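Local coordinates for periplasmic sugar-binding protein (Chloroflexus aurantiacus, PDB 4RXU), which binds D-glucose in the cleft between its two lobes and probably serves as the periplasmic receptor of an ABC-type sugar transporter, at residues A[144-149]-A[245-250]; A[273-278]-A[292-297]. One frame throughout, in Å; residues are numbered along the deposited sequence.

Interaction 1 of 2, residues A[144-149]-A[245-250]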
loop_
_atom_site.group_PDB
_atom_site.type_symbol
_atom_site.label_atom_id
_atom_site.label_comp_id
_atom_site.label_asym_id
_atom_site.label_seq_id
_atom_site.Cartn_x
_atom_site.Cartn_y
_atom_site.Cartn_z
ATOM N N GLN A 144 -10.924 -2.249 10.957
ATOM C CA GLN A 144 -11.452 -3.199 11.927
ATOM C C GLN A 144 -10.687 -3.097 13.256
ATOM O O GLN A 144 -11.288 -3.159 14.318
ATOM C CB GLN A 144 -11.443 -4.625 11.365
ATOM C CG GLN A 144 -12.248 -5.593 12.209
ATOM C CD GLN A 144 -13.723 -5.254 12.182
ATOM O OE1 GLN A 144 -14.329 -5.200 11.114
ATOM N NE2 GLN A 144 -14.296 -4.998 13.348
ATOM N N TYR A 145 -9.378 -2.877 13.184
ATOM C CA TYR A 145 -8.571 -2.678 14.384
ATOM C C TYR A 145 -9.095 -1.473 15.180
ATOM O O TYR A 145 -9.287 -1.549 16.393
ATOM C CB TYR A 145 -7.073 -2.506 14.058
ATOM C CG TYR A 145 -6.281 -2.310 15.320
ATOM C CD1 TYR A 145 -6.145 -1.037 15.873
ATOM C CD2 TYR A 145 -5.722 -3.388 15.989
ATOM C CE1 TYR A 145 -5.463 -0.834 17.060
ATOM C CE2 TYR A 145 -5.028 -3.204 17.176
ATOM C CZ TYR A 145 -4.904 -1.934 17.699
ATOM O OH TYR A 145 -4.235 -1.747 18.871
ATOM N N LEU A 146 -9.394 -0.384 14.485
ATOM C CA LEU A 146 -9.889 0.814 15.136
ATOM C C LEU A 146 -11.239 0.534 15.785
ATOM O O LEU A 146 -11.473 0.870 16.957
ATOM C CB LEU A 146 -9.991 1.971 14.161
ATOM C CG LEU A 146 -8.637 2.434 13.606
ATOM C CD1 LEU A 146 -8.855 3.510 12.558
ATOM C CD2 LEU A 146 -7.644 2.971 14.640
ATOM N N VAL A 147 -12.124 -0.082 15.009
ATOM C CA VAL A 147 -13.460 -0.430 15.503
ATOM C C VAL A 147 -13.373 -1.317 16.756
ATOM O O VAL A 147 -14.077 -1.085 17.759
ATOM C CB VAL A 147 -14.289 -1.140 14.409
ATOM C CG1 VAL A 147 -15.611 -1.616 14.971
ATOM C CG2 VAL A 147 -14.577 -0.196 13.240
ATOM N N ASP A 148 -12.475 -2.300 16.718
ATOM C CA ASP A 148 -12.373 -3.276 17.792
ATOM C C ASP A 148 -11.873 -2.657 19.080
ATOM O O ASP A 148 -12.068 -3.228 20.163
ATOM C CB ASP A 148 -11.453 -4.438 17.391
ATOM C CG ASP A 148 -12.082 -5.382 16.349
ATOM O OD1 ASP A 148 -13.289 -5.280 16.046
ATOM O OD2 ASP A 148 -11.345 -6.234 15.814
ATOM N N HIS A 149 -11.229 -1.501 18.966
ATOM C CA HIS A 149 -10.730 -0.762 20.129
ATOM C C HIS A 149 -11.518 0.480 20.517
ATOM O O HIS A 149 -11.053 1.263 21.331
ATOM C CB HIS A 149 -9.274 -0.413 19.926
ATOM C CG HIS A 149 -8.412 -1.613 19.977
ATOM N ND1 HIS A 149 -8.232 -2.450 18.896
ATOM C CD2 HIS A 149 -7.768 -2.188 21.013
ATOM C CE1 HIS A 149 -7.489 -3.478 19.262
ATOM N NE2 HIS A 149 -7.178 -3.332 20.534
ATOM N N LYS A 245 -9.221 10.549 23.594
ATOM C CA LYS A 245 -8.901 9.222 23.089
ATOM C C LYS A 245 -9.344 9.102 21.649
ATOM O O LYS A 245 -10.547 9.081 21.368
ATOM C CB LYS A 245 -9.622 8.189 23.916
ATOM C CG LYS A 245 -9.266 6.769 23.561
ATOM C CD LYS A 245 -9.474 5.926 24.785
ATOM C CE LYS A 245 -10.379 4.790 24.445
ATOM N NZ LYS A 245 -10.800 4.160 25.719
ATOM N N VAL A 246 -8.385 8.958 20.736
ATOM C CA VAL A 246 -8.657 9.175 19.329
ATOM C C VAL A 246 -8.216 7.994 18.499
ATOM O O VAL A 246 -7.404 7.186 18.915
ATOM C CB VAL A 246 -8.013 10.477 18.803
ATOM C CG1 VAL A 246 -8.369 11.660 19.695
ATOM C CG2 VAL A 246 -6.502 10.346 18.661
ATOM N N TYR A 247 -8.786 7.933 17.302
ATOM C CA TYR A 247 -8.659 6.807 16.381
ATOM C C TYR A 247 -8.161 7.356 15.047
ATOM O O TYR A 247 -8.744 8.298 14.508
ATOM C CB TYR A 247 -10.027 6.114 16.276
ATOM C CG TYR A 247 -10.353 5.516 17.594
ATOM C CD1 TYR A 247 -10.946 6.281 18.608
ATOM C CD2 TYR A 247 -10.009 4.209 17.878
ATOM C CE1 TYR A 247 -11.181 5.741 19.860
ATOM C CE2 TYR A 247 -10.257 3.655 19.133
ATOM C CZ TYR A 247 -10.843 4.431 20.110
ATOM O OH TYR A 247 -11.080 3.895 21.350
ATOM N N ILE A 248 -7.069 6.786 14.540
ATOM C CA ILE A 248 -6.370 7.325 13.388
ATOM C C ILE A 248 -6.184 6.236 12.329
ATOM O O ILE A 248 -5.533 5.217 12.563
ATOM C CB ILE A 248 -4.982 7.853 13.757
ATOM C CG1 ILE A 248 -5.066 8.898 14.883
ATOM C CG2 ILE A 248 -4.266 8.405 12.514
ATOM C CD1 ILE A 248 -3.751 9.185 15.569
ATOM N N LEU A 249 -6.803 6.462 11.171
ATOM C CA LEU A 249 -6.641 5.585 9.997
ATOM C C LEU A 249 -5.435 6.101 9.227
ATOM O O LEU A 249 -5.579 6.971 8.377
ATOM C CB LEU A 249 -7.883 5.603 9.106
ATOM C CG LEU A 249 -7.748 4.656 7.897
ATOM C CD1 LEU A 249 -7.875 3.192 8.305
ATOM C CD2 LEU A 249 -8.786 5.023 6.861
ATOM N N ALA A 250 -4.246 5.619 9.569
ATOM C CA ALA A 250 -3.027 6.008 8.824
ATOM C C ALA A 250 -2.803 4.926 7.775
ATOM O O ALA A 250 -2.907 3.729 8.077
ATOM C CB ALA A 250 -1.823 6.124 9.757
#
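L146 and Y247 meet where the last turn of helix 135-148 lies on strand 246-249 of a four-stranded parallel sheet, a helix-on-sheet layer of the alpha/beta lobe in this type I periplasmic binding protein. The axes of 144-148 and 246-249 run nearly antiparallel, at 172°, and approach to 8.9 Å. L146 reaches from the helix to the strand backbone: both its methyls, CD1 and CD2, lie 3.7 Å from I248 O, and CD1 also reaches L249 CB at 4.2 Å. A branched, wholly apolar side chain suits this buried place, for it can spread over both the peptide and the neighbouring side chain.

Y247 points the other way, from strand to helix. With its CG beside the backbone N and anti to the carbonyl carbon (chi1 -66°), the ring rises alongside L146, whose CD2 touches Y247 CD2 at 4.2 Å. L146 O approaches the same ring obliquely. Farther out the phenol passes the helix end, where its OH donates a short hydrogen bond of 2.6 Å to H149 O, a carbonyl past the last helical turn. A tyrosine fits because its ring fills the apolar layer while its hydroxyl meets a backbone acceptor at the far side. A phenylalanine in its place would probably keep the packing on L146 but leave H149 O without this donor and the helix end less firmly tied to the strand. The ring of F273 of strand 269-274 meets the Y247 ring with its plane nearly parallel, and F189 meets it edge-to-face.

H149 is itself fixed by its own helix: its imidazole lies against the Y145 ring, and in the imidazole plane ND1 donates to Y145 O at 2.9 Å.

Interaction 2 of 2, residues A[273-278]-A[292-297]; sequences FVTGQD and QSMTVF. With BGC (beta-D-glucopyranose), chain C.
The segments 273-278 and 292-297 run side by side in roughly the same direction, their end-to-end directions 47° apart, and their backbones join in a single bridge between Q277 and V296, where V296 N donates to G276 O and D278 N to V296 O (2.9 Å, nearly straight at 175°). In this type I periplasmic binding fold, the pairing joins the chain just past strand 269-274 of the parallel sheet to strand 295-298, which belongs to the mixed sheet, at the edge of the sugar cleft.

At the far end S293 turns its side chain toward V274. Its OG stands beside its own backbone N (chi1 -50°) and accepts V274 N at 2.9 Å, while S293 N returns a bond to V274 O in the carbonyl plane; a small hydroxyl residue suits this mimicry of a strand partner. The CG1 methyl of V274 packs over Q292 CA at 3.7 Å. Beside it the extended Q292 chain carries NE2 to M294 O at 3.0 Å, and its amide is held further by S283 and D253.

M294 folds back at chi2 and chi3, setting SD against T275 CB and within a weak bond of G276 N. G276 suits its place, since a beta carbon there would lie too close to Q292 NE2 as that amide stands. T295 OG1, bonded to D253 and A279, lies 3.1 Å from Q277 CA, and Q277 CB rests on V296 CB.

Q277 sends its amide away, to K298 and P251. D278, just beyond the bridge, points its carboxylate into the pocket, where both oxygens take up neighbouring glucose hydroxyls: O3 donates to OD1 and O4 to OD2, each at 2.5 Å.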
loop_
_atom_site.group_PDB
_atom_site.type_symbol
_atom_site.label_atom_id
_atom_site.label_comp_id
_atom_site.label_asym_id
_atom_site.label_seq_id
_atom_site.Cartn_x
_atom_site.Cartn_y
_atom_site.Cartn_z
ATOM N N PHE A 273 -5.012 5.442 18.918
ATOM C CA PHE A 273 -4.902 4.183 18.203
ATOM C C PHE A 273 -4.598 4.516 16.754
ATOM O O PHE A 273 -5.283 5.341 16.156
ATOM C CB PHE A 273 -6.209 3.404 18.331
ATOM C CG PHE A 273 -6.522 2.999 19.736
ATOM C CD1 PHE A 273 -7.225 3.848 20.586
ATOM C CD2 PHE A 273 -6.093 1.778 20.212
ATOM C CE1 PHE A 273 -7.499 3.467 21.886
ATOM C CE2 PHE A 273 -6.364 1.397 21.509
ATOM C CZ PHE A 273 -7.064 2.244 22.345
ATOM N N VAL A 274 -3.541 3.941 16.193
ATOM C CA VAL A 274 -3.128 4.283 14.834
ATOM C C VAL A 274 -2.729 3.031 14.063
ATOM O O VAL A 274 -2.058 2.120 14.576
ATOM C CB VAL A 274 -1.966 5.308 14.782
ATOM C CG1 VAL A 274 -0.683 4.758 15.403
ATOM C CG2 VAL A 274 -1.753 5.786 13.353
ATOM N N THR A 275 -3.137 3.022 12.799
ATOM C CA THR A 275 -2.950 1.904 11.894
ATOM C C THR A 275 -1.726 2.114 11.020
ATOM O O THR A 275 -1.063 3.128 11.117
ATOM C CB THR A 275 -4.203 1.705 11.017
ATOM O OG1 THR A 275 -4.397 2.846 10.184
ATOM C CG2 THR A 275 -5.406 1.478 11.864
ATOM N N GLY A 276 -1.426 1.120 10.189
ATOM C CA GLY A 276 -0.335 1.214 9.213
ATOM C C GLY A 276 -0.278 -0.017 8.331
ATOM O O GLY A 276 -1.157 -0.860 8.368
ATOM N N GLN A 277 0.742 -0.080 7.487
ATOM C CA GLN A 277 1.029 -1.281 6.720
ATOM C C GLN A 277 2.451 -1.236 6.189
ATOM O O GLN A 277 3.018 -0.160 6.054
ATOM C CB GLN A 277 0.076 -1.463 5.532
ATOM C CG GLN A 277 0.294 -0.483 4.397
ATOM C CD GLN A 277 -0.642 -0.752 3.242
ATOM O OE1 GLN A 277 -0.590 -1.813 2.615
ATOM N NE2 GLN A 277 -1.514 0.200 2.964
ATOM N N ASP A 278 2.957 -2.442 5.917
ATOM C CA ASP A 278 4.245 -2.751 5.255
ATOM C C ASP A 278 5.261 -3.356 6.235
ATOM O O ASP A 278 6.284 -3.888 5.809
ATOM C CB ASP A 278 4.902 -1.535 4.592
ATOM C CG ASP A 278 4.108 -0.970 3.404
ATOM O OD1 ASP A 278 3.177 -1.620 2.879
ATOM O OD2 ASP A 278 4.483 0.143 2.974
ATOM N N GLN A 292 2.877 2.909 17.907
ATOM C CA GLN A 292 2.002 2.628 16.781
ATOM C C GLN A 292 1.249 1.374 17.171
ATOM O O GLN A 292 1.805 0.492 17.789
ATOM C CB GLN A 292 2.828 2.405 15.517
ATOM C CG GLN A 292 2.036 1.927 14.298
ATOM C CD GLN A 292 2.867 1.862 13.015
ATOM O OE1 GLN A 292 3.862 2.591 12.839
ATOM N NE2 GLN A 292 2.404 1.046 12.066
ATOM N N SER A 293 -0.023 1.293 16.837
ATOM C CA SER A 293 -0.871 0.219 17.367
ATOM C C SER A 293 -0.757 -1.084 16.595
ATOM O O SER A 293 -0.767 -2.175 17.153
ATOM C CB SER A 293 -2.351 0.660 17.395
ATOM O OG SER A 293 -2.486 1.912 18.009
ATOM N N MET A 294 -0.677 -0.964 15.281
ATOM C CA MET A 294 -0.651 -2.125 14.417
ATOM C C MET A 294 -0.071 -1.789 13.082
ATOM O O MET A 294 -0.013 -0.636 12.690
ATOM C CB MET A 294 -2.053 -2.700 14.190
ATOM C CG MET A 294 -2.997 -1.786 13.407
ATOM S SD MET A 294 -2.959 -1.937 11.551
ATOM C CE MET A 294 -4.308 -3.119 11.346
ATOM N N THR A 295 0.342 -2.840 12.383
ATOM C CA THR A 295 0.668 -2.733 10.975
ATOM C C THR A 295 0.086 -3.952 10.252
ATOM O O THR A 295 0.023 -5.053 10.789
ATOM C CB THR A 295 2.197 -2.612 10.708
ATOM O OG1 THR A 295 2.443 -2.243 9.340
ATOM C CG2 THR A 295 2.925 -3.920 11.025
ATOM N N VAL A 296 -0.323 -3.744 9.011
ATOM C CA VAL A 296 -0.719 -4.834 8.140
ATOM C C VAL A 296 0.535 -5.365 7.435
ATOM O O VAL A 296 1.201 -4.650 6.685
ATOM C CB VAL A 296 -1.837 -4.472 7.145
ATOM C CG1 VAL A 296 -2.134 -5.676 6.272
ATOM C CG2 VAL A 296 -3.097 -4.041 7.896
ATOM N N PHE A 297 0.864 -6.624 7.722
ATOM C CA PHE A 297 2.048 -7.275 7.168
ATOM C C PHE A 297 1.688 -7.850 5.814
ATOM O O PHE A 297 0.760 -8.633 5.703
ATOM C CB PHE A 297 2.502 -8.403 8.101
ATOM C CG PHE A 297 3.557 -9.320 7.524
ATOM C CD1 PHE A 297 4.713 -8.801 6.945
ATOM C CD2 PHE A 297 3.398 -10.700 7.559
ATOM C CE1 PHE A 297 5.676 -9.642 6.425
ATOM C CE2 PHE A 297 4.374 -11.544 7.038
ATOM C CZ PHE A 297 5.501 -11.008 6.462
HETATM C C2 BGC C . 1.895 -0.108 -1.566
HETATM C C3 BGC C . 2.141 0.098 -0.085
HETATM C C4 BGC C . 3.059 1.296 0.109
HETATM C C5 BGC C . 2.529 2.524 -0.633
HETATM C C6 BGC C . 3.482 3.699 -0.613
HETATM C C1 BGC C . 1.253 1.190 -2.026
HETATM O O1 BGC C . 0.737 1.108 -3.321
HETATM O O2 BGC C . 1.028 -1.232 -1.752
HETATM O O3 BGC C . 2.730 -1.090 0.434
HETATM O O4 BGC C . 3.070 1.639 1.508
HETATM O O5 BGC C . 2.255 2.207 -1.984
HETATM O O6 BGC C . 4.803 3.321 -1.007
#

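How the interactions relate
Interaction 1 closes before interaction 2 opens along the chain, and their centres lie about 10 Å apart on the same side of the chain's centre. Each has one segment in the four-stranded parallel sheet, strands 246-249 and 269-274 being neighbours there, while segment 292-297 leads into the mixed sheet. I248 N is hydrogen-bonded to F273 O at 2.8 Å, and A250 O meets T275 OG1 in a probable hydrogen bond. Helix 135-148 also reaches both, for Y145 OH packs on S293 CB. Interaction 1 thus belongs to the helix-covered body of the lobe, whereas interaction 2 carries the next strand onward to the cleft, so that the sugar-binding carboxylate is set on a framework continuous with that layer.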